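Local coordinates for alpha,alpha-trehalose-phosphate synthase (UDP-forming) (PDB 5V0T), which belongs to glycosyltransferase family 20 and has the GT-B fold, two Rossmann-like domains that face each other across a ligand-binding cleft, at residues L12-N17 / W137-H142; G44-G49 / T71-A76; I159-H164 / C187-L192. All coordinates share one frame; numbering follows the deposited sequence.

Interaction 1: L12-N17 / W137-H142; sequences LIIVSN and WVHDYH. With G6P (6-O-phosphono-alpha-D-glucopyranose), chain J.
Val15 O takes the backbone N-H of His139 at 2.7 Å, and a weaker C-H...O approach from Val138 CA supplements that bond. The neighbouring links are Val15 N to Trp137 O and Trp137 N to Ile13 O, the regular pairing of adjacent parallel strands. Beta-branched Ile14 and Val15 suit the extended backbone and send their side chains to opposite faces of the sheet. On one face Ile14 CG1 lies beside its own backbone N (chi1 -67°); this torsion, with a similar turn at chi2, brings CD1 to His139 NE2 at 3.5 Å and also to Trp137 CE3. His139 NE2 also sits over the middle of the Trp137 indole, and its ND1 is hydrogen-bonded to His164. On the other face Val15 CB meets Val138 CG2.

Beyond this pairing a water bridges the two segments, accepting from Asn17 N at 2.9 Å and donating to His139 O, with a weak third bond from His142 ND1. Asn17 CB lies over one face of the His142 ring, 3.8 Å from its centroid, and the amide, its OD1 hydrogen-bonded to Tyr85 OH, is turned only 20° from the ring plane; Tyr141 CE2 lies over the opposite face, toward its rim. The imidazole edge meets O3 of the bound G6P. Asp140 OD2 accepts hydrogen bonds from the O2 and O3 hydroxyls of G6P, each at 2.6 Å, a two-fold grip suited to a carboxylate, while its OD1 is positioned by the backbone N of His164. Ligand-binding residues at the C-terminal ends of parallel strands are characteristic of a Rossmann-like domain. Strands 45-48 and 159-162 flank the pair, helix 31-43 packs on Ile14 and His139, and helix 79-98 closes against Asn17 and His142.

Interaction 2: G44-G49 / T71-A76; sequences GGMWFG and TFATIA
Trp47 and Phe72 stand side by side on one face of the sheet, pointing the same way, and touch where Trp47 CE3 comes within 3.6 Å of Phe72 CE2. Their planes differ by only 28°, yet the rings are slid so far apart, with 5.9 Å between the centroids of the indole six-membered ring and the phenyl, that they barely overlap. Different first torsions set this up: Trp47 carries CG opposite its backbone N (chi1 -165°), whereas Phe72 holds CG next to its own (chi1 -70°), so that its ring swings toward the indole. Broad aromatics suit this face because helix 31-43 packs over it; Trp47 NE1 is satisfied by Ser16 OG.

The two strands are parallel neighbours in the sheet of the N-terminal Rossmann-like domain. No helix lies between them in the chain, only loops and short strands, so this is not the classical beta-alpha-beta crossover. Five backbone bonds run from Thr71 N to Gly45 O at one end to Ile75 N and Gly49 O at the other, that last one lengthened to 3.2 Å.

On the opposite face small Ala73 is flanked by two larger side chains, its CB 4.0 Å from Phe48 CD1 and 4.3 Å from Met46 SD. A bend at the end of the Met46 chain brings CE to Thr71 CG2. Thr71 OG1 bonds to Glu66 and shares a water with Gly45 O; Gly45 has a positive phi that only glycine adopts easily.

Interaction 3: I159-H164 / C187-L192; sequences IGFFLH and CSFDLL
Asp190 clasps Ile159 through two bonds: Ile159 N donates to Asp190 OD2 at 2.9 Å, and Asp190 N donates to Ile159 O at 2.8 Å. The carboxylate receives Ile159 N on its anti lone pair, and the same oxygen forms a salt bridge with Arg151, so an aspartate here serves both a strand amide and a charged neighbour. Further along, Phe161 N bonds to Leu191 O at 2.9 Å, where parallel backbone pairing begins. Helices 170-173 and 179-186 lie in the connection between the two strands, making this a beta-alpha-beta crossover of the Rossmann-like domain, with 187-190 as the loop that leads into strand 191-194.

Phe189, just ahead of that strand, turns its ring toward strand 159-162. Its flat phenyl gives Phe161 CB a face to rest on: the carbon sits almost exactly above the ring centre, 3.4 Å from the centroid and 4° off the normal, a close CH-pi contact. With Phe161 CG opposite its backbone N (chi1 -179°), the two phenyls meet obliquely, their planes 38° apart. From another direction Ile159 CG2 presses on Phe189 CE1 at 3.5 Å, its side chain crossing that of Phe189 at about a right angle. Leu192 CD2 reaches Phe161 CB at 3.7 Å. Val138 of the adjoining strand touches both phenylalanines, and Ala147 of helix 146-152 packs against Phe189.

From the N terminus, strand 12-16 comes first but finds its interaction 1 partner only 120 residues later. Within that long loop the chain forms helix 31-43, strand 45-48 and then strand 70-78, so interaction 2 opens and closes wholly inside it. Interaction 3 follows in series, closing a shorter, partly helical excursion between 159-164 and 187-192. All three belong to one sheet: strand 12-16 lies beside 45-48, where Ile14 shares backbone hydrogen bonds with Met46 and Phe48, and strand 135-139 lies beside 159-162, where Val138 N bonds to Gly160 O. Interaction 1 therefore sits between the others, whose nearest atoms remain about 8 Å apart.

Interaction 1: L12-N17 / W137-H142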
loop_
_atom_site.group_PDB
_atom_site.type_symbol
_atom_site.label_atom_id
_atom_site.label_comp_id
_atom_site.label_asym_id
_atom_site.label_seq_id
_atom_site.Cartn_x
_atom_site.Cartn_y
_atom_site.Cartn_z
ATOM N N LEU A 12 -19.930 6.836 -9.718
ATOM C CA LEU A 12 -18.567 6.324 -9.681
ATOM C C LEU A 12 -18.589 4.822 -9.422
ATOM O O LEU A 12 -19.138 4.367 -8.415
ATOM C CB LEU A 12 -17.756 7.046 -8.606
ATOM C CG LEU A 12 -16.374 6.441 -8.302
ATOM C CD1 LEU A 12 -15.514 6.425 -9.569
ATOM C CD2 LEU A 12 -15.702 7.197 -7.166
ATOM N N ILE A 13 -18.019 4.056 -10.344
ATOM C CA ILE A 13 -17.844 2.618 -10.193
ATOM C C ILE A 13 -16.383 2.372 -9.858
ATOM O O ILE A 13 -15.507 2.580 -10.701
ATOM C CB ILE A 13 -18.227 1.857 -11.467
ATOM C CG1 ILE A 13 -19.575 2.332 -12.033
ATOM C CG2 ILE A 13 -18.161 0.364 -11.198
ATOM C CD1 ILE A 13 -20.795 1.946 -11.226
ATOM N N ILE A 14 -16.111 1.915 -8.644
ATOM C CA ILE A 14 -14.778 1.463 -8.259
ATOM C C ILE A 14 -14.647 -0.021 -8.582
ATOM O O ILE A 14 -15.538 -0.818 -8.263
ATOM C CB ILE A 14 -14.525 1.711 -6.764
ATOM C CG1 ILE A 14 -14.469 3.212 -6.465
ATOM C CG2 ILE A 14 -13.244 1.001 -6.330
ATOM C CD1 ILE A 14 -13.222 3.895 -6.973
ATOM N N VAL A 15 -13.530 -0.396 -9.207
ATOM C CA VAL A 15 -13.199 -1.786 -9.511
ATOM C C VAL A 15 -11.831 -2.099 -8.908
ATOM O O VAL A 15 -10.848 -1.421 -9.219
ATOM C CB VAL A 15 -13.179 -2.049 -11.025
ATOM C CG1 VAL A 15 -12.855 -3.525 -11.309
ATOM C CG2 VAL A 15 -14.500 -1.628 -11.681
ATOM N N SER A 16 -11.762 -3.134 -8.072
ATOM C CA SER A 16 -10.488 -3.593 -7.521
ATOM C C SER A 16 -10.607 -5.077 -7.249
ATOM O O SER A 16 -11.702 -5.634 -7.230
ATOM C CB SER A 16 -10.121 -2.853 -6.225
ATOM O OG SER A 16 -11.122 -3.106 -5.236
ATOM N N ASN A 17 -9.472 -5.729 -7.029
ATOM C CA ASN A 17 -9.546 -7.122 -6.614
ATOM C C ASN A 17 -10.043 -7.215 -5.177
ATOM O O ASN A 17 -11.102 -7.793 -4.904
ATOM C CB ASN A 17 -8.182 -7.803 -6.742
ATOM C CG ASN A 17 -8.277 -9.295 -6.489
ATOM O OD1 ASN A 17 -8.969 -10.010 -7.214
ATOM N ND2 ASN A 17 -7.615 -9.767 -5.438
ATOM N N TRP A 137 -13.496 3.459 -12.472
ATOM C CA TRP A 137 -12.155 3.685 -11.939
ATOM C C TRP A 137 -11.606 2.357 -11.431
ATOM O O TRP A 137 -12.048 1.850 -10.391
ATOM C CB TRP A 137 -12.177 4.742 -10.832
ATOM C CG TRP A 137 -10.792 5.176 -10.373
ATOM C CD1 TRP A 137 -9.586 4.747 -10.865
ATOM C CD2 TRP A 137 -10.487 6.132 -9.348
ATOM N NE1 TRP A 137 -8.553 5.359 -10.192
ATOM C CE2 TRP A 137 -9.078 6.211 -9.256
ATOM C CE3 TRP A 137 -11.267 6.914 -8.487
ATOM C CZ2 TRP A 137 -8.437 7.057 -8.362
ATOM C CZ3 TRP A 137 -10.629 7.747 -7.582
ATOM C CH2 TRP A 137 -9.226 7.812 -7.526
ATOM N N VAL A 138 -10.656 1.795 -12.168
ATOM C CA VAL A 138 -10.039 0.503 -11.865
ATOM C C VAL A 138 -8.792 0.724 -11.024
ATOM O O VAL A 138 -7.996 1.629 -11.316
ATOM C CB VAL A 138 -9.701 -0.235 -13.173
ATOM C CG1 VAL A 138 -9.115 -1.576 -12.887
ATOM C CG2 VAL A 138 -10.954 -0.346 -14.030
ATOM N N HIS A 139 -8.594 -0.119 -10.000
ATOM C CA HIS A 139 -7.477 0.014 -9.063
ATOM C C HIS A 139 -6.580 -1.221 -9.059
ATOM O O HIS A 139 -7.040 -2.327 -8.750
ATOM C CB HIS A 139 -7.990 0.290 -7.646
ATOM C CG HIS A 139 -8.586 1.657 -7.500
ATOM N ND1 HIS A 139 -7.923 2.697 -6.885
ATOM C CD2 HIS A 139 -9.755 2.173 -7.954
ATOM C CE1 HIS A 139 -8.667 3.788 -6.941
ATOM N NE2 HIS A 139 -9.784 3.498 -7.585
ATOM N N ASP A 140 -5.304 -1.011 -9.409
ATOM C CA ASP A 140 -4.128 -1.809 -9.032
ATOM C C ASP A 140 -3.788 -2.951 -9.983
ATOM O O ASP A 140 -4.509 -3.229 -10.946
ATOM C CB ASP A 140 -4.240 -2.358 -7.600
ATOM C CG ASP A 140 -2.953 -2.129 -6.808
ATOM O OD1 ASP A 140 -2.043 -1.499 -7.385
ATOM O OD2 ASP A 140 -2.842 -2.549 -5.632
ATOM N N TYR A 141 -2.654 -3.603 -9.709
ATOM C CA TYR A 141 -1.943 -4.399 -10.699
ATOM C C TYR A 141 -2.699 -5.648 -11.154
ATOM O O TYR A 141 -2.401 -6.167 -12.235
ATOM C CB TYR A 141 -0.587 -4.797 -10.123
ATOM C CG TYR A 141 -0.682 -5.496 -8.783
ATOM C CD1 TYR A 141 -0.828 -4.782 -7.593
ATOM C CD2 TYR A 141 -0.589 -6.876 -8.707
ATOM C CE1 TYR A 141 -0.904 -5.434 -6.368
ATOM C CE2 TYR A 141 -0.652 -7.529 -7.499
ATOM C CZ TYR A 141 -0.814 -6.812 -6.332
ATOM O OH TYR A 141 -0.851 -7.502 -5.135
ATOM N N HIS A 142 -3.651 -6.154 -10.357
ATOM C CA HIS A 142 -4.423 -7.325 -10.776
ATOM C C HIS A 142 -5.214 -7.053 -12.041
ATOM O O HIS A 142 -5.558 -7.988 -12.779
ATOM C CB HIS A 142 -5.409 -7.750 -9.681
ATOM C CG HIS A 142 -4.838 -7.721 -8.304
ATOM N ND1 HIS A 142 -4.665 -6.550 -7.593
ATOM C CD2 HIS A 142 -4.416 -8.722 -7.495
ATOM C CE1 HIS A 142 -4.137 -6.830 -6.415
ATOM N NE2 HIS A 142 -3.983 -8.140 -6.328
HETATM C C1 G6P J . -1.467 -3.759 -1.240
HETATM C C2 G6P J . -2.003 -3.816 -2.661
HETATM C C3 G6P J . -3.521 -4.012 -2.652
HETATM C C4 G6P J . -3.860 -5.257 -1.827
HETATM C C5 G6P J . -3.255 -5.123 -0.428
HETATM C C6 G6P J . -3.621 -6.334 0.432
HETATM O O1 G6P J . -2.065 -2.630 -0.614
HETATM O O2 G6P J . -1.637 -2.611 -3.358
HETATM O O3 G6P J . -3.947 -4.201 -4.012
HETATM O O4 G6P J . -5.291 -5.387 -1.703
HETATM O O5 G6P J . -1.832 -4.951 -0.525
HETATM O O6 G6P J . -3.209 -7.545 -0.225
HETATM P P G6P J . -4.300 -8.685 -0.547
HETATM O O1P G6P J . -4.659 -9.311 0.777
HETATM O O2P G6P J . -3.599 -9.598 -1.514
HETATM O O3P G6P J . -5.468 -7.944 -1.158
HETATM O O HOH W 1 -6.781 -4.684 -7.359
#

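Interaction 2: G44-G49 / T71-A76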
loop_
_atom_site.group_PDB
_atom_site.type_symbol
_atom_site.label_atom_id
_atom_site.label_comp_id
_atom_site.label_asym_id
_atom_site.label_seq_id
_atom_site.Cartn_x
_atom_site.Cartn_y
_atom_site.Cartn_z
ATOM N N GLY A 44 -20.297 8.200 -2.455
ATOM C CA GLY A 44 -21.165 7.087 -2.767
ATOM C C GLY A 44 -20.811 6.510 -4.129
ATOM O O GLY A 44 -19.994 7.048 -4.873
ATOM N N GLY A 45 -21.447 5.391 -4.469
ATOM C CA GLY A 45 -21.163 4.747 -5.737
ATOM C C GLY A 45 -21.205 3.245 -5.599
ATOM O O GLY A 45 -21.863 2.702 -4.711
ATOM N N MET A 46 -20.507 2.574 -6.503
ATOM C CA MET A 46 -20.446 1.122 -6.530
ATOM C C MET A 46 -19.006 0.679 -6.354
ATOM O O MET A 46 -18.084 1.294 -6.905
ATOM C CB MET A 46 -20.996 0.553 -7.845
ATOM C CG MET A 46 -20.771 -0.939 -8.017
ATOM S SD MET A 46 -21.568 -1.586 -9.512
ATOM C CE MET A 46 -23.283 -1.559 -9.000
ATOM N N TRP A 47 -18.820 -0.383 -5.573
ATOM C CA TRP A 47 -17.525 -1.032 -5.413
ATOM C C TRP A 47 -17.682 -2.471 -5.897
ATOM O O TRP A 47 -18.370 -3.275 -5.261
ATOM C CB TRP A 47 -17.046 -0.962 -3.961
ATOM C CG TRP A 47 -15.574 -1.287 -3.800
ATOM C CD1 TRP A 47 -14.755 -1.881 -4.719
ATOM C CD2 TRP A 47 -14.762 -1.026 -2.650
ATOM N NE1 TRP A 47 -13.484 -2.015 -4.203
ATOM C CE2 TRP A 47 -13.467 -1.500 -2.934
ATOM C CE3 TRP A 47 -15.015 -0.461 -1.398
ATOM C CZ2 TRP A 47 -12.415 -1.404 -2.019
ATOM C CZ3 TRP A 47 -13.972 -0.361 -0.489
ATOM C CH2 TRP A 47 -12.689 -0.834 -0.805
ATOM N N PHE A 48 -17.062 -2.776 -7.032
ATOM C CA PHE A 48 -17.106 -4.091 -7.655
ATOM C C PHE A 48 -15.762 -4.786 -7.487
ATOM O O PHE A 48 -14.711 -4.177 -7.727
ATOM C CB PHE A 48 -17.440 -3.956 -9.148
ATOM C CG PHE A 48 -17.292 -5.230 -9.931
ATOM C CD1 PHE A 48 -18.363 -6.099 -10.059
ATOM C CD2 PHE A 48 -16.098 -5.536 -10.577
ATOM C CE1 PHE A 48 -18.244 -7.268 -10.804
ATOM C CE2 PHE A 48 -15.965 -6.701 -11.313
ATOM C CZ PHE A 48 -17.041 -7.571 -11.430
ATOM N N GLY A 49 -15.791 -6.065 -7.118
ATOM C CA GLY A 49 -14.550 -6.822 -7.080
ATOM C C GLY A 49 -14.731 -8.205 -6.482
ATOM O O GLY A 49 -15.838 -8.740 -6.423
ATOM N N THR A 71 -22.793 0.731 -2.988
ATOM C CA THR A 71 -23.307 -0.553 -3.437
ATOM C C THR A 71 -22.126 -1.492 -3.660
ATOM O O THR A 71 -21.259 -1.213 -4.492
ATOM C CB THR A 71 -24.114 -0.396 -4.724
ATOM O OG1 THR A 71 -25.197 0.509 -4.494
ATOM C CG2 THR A 71 -24.663 -1.737 -5.178
ATOM N N PHE A 72 -22.079 -2.588 -2.907
ATOM C CA PHE A 72 -21.031 -3.583 -3.093
ATOM C C PHE A 72 -21.509 -4.652 -4.071
ATOM O O PHE A 72 -22.619 -5.177 -3.944
ATOM C CB PHE A 72 -20.627 -4.206 -1.756
ATOM C CG PHE A 72 -19.882 -3.258 -0.847
ATOM C CD1 PHE A 72 -20.566 -2.440 0.042
ATOM C CD2 PHE A 72 -18.502 -3.177 -0.894
ATOM C CE1 PHE A 72 -19.878 -1.563 0.882
ATOM C CE2 PHE A 72 -17.808 -2.298 -0.052
ATOM C CZ PHE A 72 -18.502 -1.495 0.832
ATOM N N ALA A 73 -20.676 -4.957 -5.062
ATOM C CA ALA A 73 -20.993 -5.980 -6.056
ATOM C C ALA A 73 -19.787 -6.908 -6.095
ATOM O O ALA A 73 -18.753 -6.567 -6.679
ATOM C CB ALA A 73 -21.298 -5.362 -7.424
ATOM N N THR A 74 -19.894 -8.059 -5.438
ATOM C CA THR A 74 -18.735 -8.916 -5.251
ATOM C C THR A 74 -19.039 -10.329 -5.728
ATOM O O THR A 74 -20.198 -10.756 -5.797
ATOM C CB THR A 74 -18.277 -8.934 -3.788
ATOM O OG1 THR A 74 -19.348 -9.376 -2.960
ATOM C CG2 THR A 74 -17.841 -7.531 -3.348
ATOM N N ILE A 75 -17.970 -11.053 -6.051
ATOM C CA ILE A 75 -18.086 -12.387 -6.625
ATOM C C ILE A 75 -16.886 -13.218 -6.187
ATOM O O ILE A 75 -15.774 -12.702 -6.035
ATOM C CB ILE A 75 -18.217 -12.311 -8.165
ATOM C CG1 ILE A 75 -18.670 -13.658 -8.746
ATOM C CG2 ILE A 75 -16.916 -11.810 -8.806
ATOM C CD1 ILE A 75 -19.227 -13.566 -10.177
ATOM N N ALA A 76 -17.121 -14.511 -5.970
ATOM C CA ALA A 76 -16.041 -15.423 -5.645
ATOM C C ALA A 76 -15.197 -15.736 -6.884
ATOM O O ALA A 76 -15.576 -15.463 -8.031
ATOM C CB ALA A 76 -16.601 -16.717 -5.047
HETATM O O HOH W 2 -24.683 3.448 -3.933
#

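Interaction 3: I159-H164 / C187-L192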
loop_
_atom_site.group_PDB
_atom_site.type_symbol
_atom_site.label_atom_id
_atom_site.label_comp_id
_atom_site.label_asym_id
_atom_site.label_seq_id
_atom_site.Cartn_x
_atom_site.Cartn_y
_atom_site.Cartn_z
ATOM N N ILE A 159 -12.940 5.351 -18.500
ATOM C CA ILE A 159 -12.297 4.331 -17.670
ATOM C C ILE A 159 -10.924 4.840 -17.247
ATOM O O ILE A 159 -10.063 5.089 -18.097
ATOM C CB ILE A 159 -12.130 2.978 -18.386
ATOM C CG1 ILE A 159 -13.389 2.554 -19.129
ATOM C CG2 ILE A 159 -11.709 1.882 -17.393
ATOM C CD1 ILE A 159 -13.118 1.405 -20.120
ATOM N N GLY A 160 -10.709 4.964 -15.943
ATOM C CA GLY A 160 -9.402 5.336 -15.448
ATOM C C GLY A 160 -8.768 4.187 -14.705
ATOM O O GLY A 160 -9.462 3.249 -14.301
ATOM N N PHE A 161 -7.453 4.256 -14.508
ATOM C CA PHE A 161 -6.699 3.266 -13.753
ATOM C C PHE A 161 -5.809 3.985 -12.756
ATOM O O PHE A 161 -5.190 5.004 -13.091
ATOM C CB PHE A 161 -5.833 2.407 -14.692
ATOM C CG PHE A 161 -5.036 1.329 -14.001
ATOM C CD1 PHE A 161 -5.647 0.156 -13.568
ATOM C CD2 PHE A 161 -3.662 1.456 -13.844
ATOM C CE1 PHE A 161 -4.916 -0.838 -12.966
ATOM C CE2 PHE A 161 -2.923 0.456 -13.240
ATOM C CZ PHE A 161 -3.547 -0.693 -12.797
ATOM N N PHE A 162 -5.730 3.454 -11.541
ATOM C CA PHE A 162 -4.742 3.916 -10.569
ATOM C C PHE A 162 -3.940 2.723 -10.082
ATOM O O PHE A 162 -4.520 1.731 -9.625
ATOM C CB PHE A 162 -5.391 4.645 -9.371
ATOM C CG PHE A 162 -4.378 5.256 -8.418
ATOM C CD1 PHE A 162 -3.767 6.465 -8.717
ATOM C CD2 PHE A 162 -4.015 4.595 -7.251
ATOM C CE1 PHE A 162 -2.836 7.017 -7.862
ATOM C CE2 PHE A 162 -3.079 5.145 -6.385
ATOM C CZ PHE A 162 -2.489 6.361 -6.695
ATOM N N LEU A 163 -2.607 2.821 -10.197
ATOM C CA LEU A 163 -1.672 1.826 -9.675
ATOM C C LEU A 163 -1.253 2.212 -8.257
ATOM O O LEU A 163 -0.679 3.292 -8.039
ATOM C CB LEU A 163 -0.444 1.714 -10.586
ATOM C CG LEU A 163 0.560 0.601 -10.261
ATOM C CD1 LEU A 163 -0.068 -0.771 -10.461
ATOM C CD2 LEU A 163 1.826 0.756 -11.098
ATOM N N HIS A 164 -1.543 1.333 -7.289
ATOM C CA HIS A 164 -1.222 1.633 -5.896
ATOM C C HIS A 164 0.223 1.286 -5.565
ATOM O O HIS A 164 0.798 1.872 -4.646
ATOM C CB HIS A 164 -2.170 0.881 -4.939
ATOM C CG HIS A 164 -3.575 1.410 -4.948
ATOM N ND1 HIS A 164 -4.126 2.083 -3.883
ATOM C CD2 HIS A 164 -4.521 1.405 -5.918
ATOM C CE1 HIS A 164 -5.357 2.460 -4.187
ATOM N NE2 HIS A 164 -5.619 2.062 -5.417
ATOM N N CYS A 187 -2.624 1.230 -22.050
ATOM C CA CYS A 187 -2.972 2.323 -22.939
ATOM C C CYS A 187 -4.408 2.259 -23.446
ATOM O O CYS A 187 -4.815 3.166 -24.168
ATOM C CB CYS A 187 -1.981 2.374 -24.114
ATOM S SG CYS A 187 -0.277 2.757 -23.570
ATOM N N SER A 188 -5.202 1.252 -23.066
ATOM C CA SER A 188 -6.638 1.319 -23.333
ATOM C C SER A 188 -7.394 2.156 -22.312
ATOM O O SER A 188 -8.569 2.444 -22.528
ATOM C CB SER A 188 -7.273 -0.075 -23.366
ATOM O OG SER A 188 -6.939 -0.760 -24.560
ATOM N N PHE A 189 -6.775 2.515 -21.197
ATOM C CA PHE A 189 -7.434 3.395 -20.247
ATOM C C PHE A 189 -7.477 4.818 -20.796
ATOM O O PHE A 189 -6.644 5.215 -21.613
ATOM C CB PHE A 189 -6.704 3.349 -18.902
ATOM C CG PHE A 189 -6.985 2.092 -18.096
ATOM C CD1 PHE A 189 -8.143 1.996 -17.332
ATOM C CD2 PHE A 189 -6.101 1.029 -18.094
ATOM C CE1 PHE A 189 -8.418 0.863 -16.587
ATOM C CE2 PHE A 189 -6.371 -0.116 -17.357
ATOM C CZ PHE A 189 -7.547 -0.190 -16.590
ATOM N N ASP A 190 -8.488 5.583 -20.371
ATOM C CA ASP A 190 -8.507 7.004 -20.718
ATOM C C ASP A 190 -7.478 7.791 -19.921
ATOM O O ASP A 190 -6.891 8.747 -20.439
ATOM C CB ASP A 190 -9.906 7.576 -20.488
ATOM C CG ASP A 190 -10.925 6.967 -21.414
ATOM O OD1 ASP A 190 -10.673 6.981 -22.633
ATOM O OD2 ASP A 190 -11.941 6.440 -20.937
ATOM N N LEU A 191 -7.237 7.397 -18.674
ATOM C CA LEU A 191 -6.346 8.112 -17.769
ATOM C C LEU A 191 -5.623 7.099 -16.894
ATOM O O LEU A 191 -6.260 6.205 -16.334
ATOM C CB LEU A 191 -7.125 9.098 -16.890
ATOM C CG LEU A 191 -6.329 9.765 -15.769
ATOM C CD1 LEU A 191 -5.244 10.650 -16.364
ATOM C CD2 LEU A 191 -7.259 10.579 -14.835
ATOM N N LEU A 192 -4.304 7.242 -16.774
ATOM C CA LEU A 192 -3.492 6.426 -15.881
ATOM C C LEU A 192 -3.010 7.290 -14.726
ATOM O O LEU A 192 -2.523 8.401 -14.945
ATOM C CB LEU A 192 -2.281 5.822 -16.608
ATOM C CG LEU A 192 -2.578 4.871 -17.764
ATOM C CD1 LEU A 192 -1.272 4.354 -18.355
ATOM C CD2 LEU A 192 -3.425 3.705 -17.253
#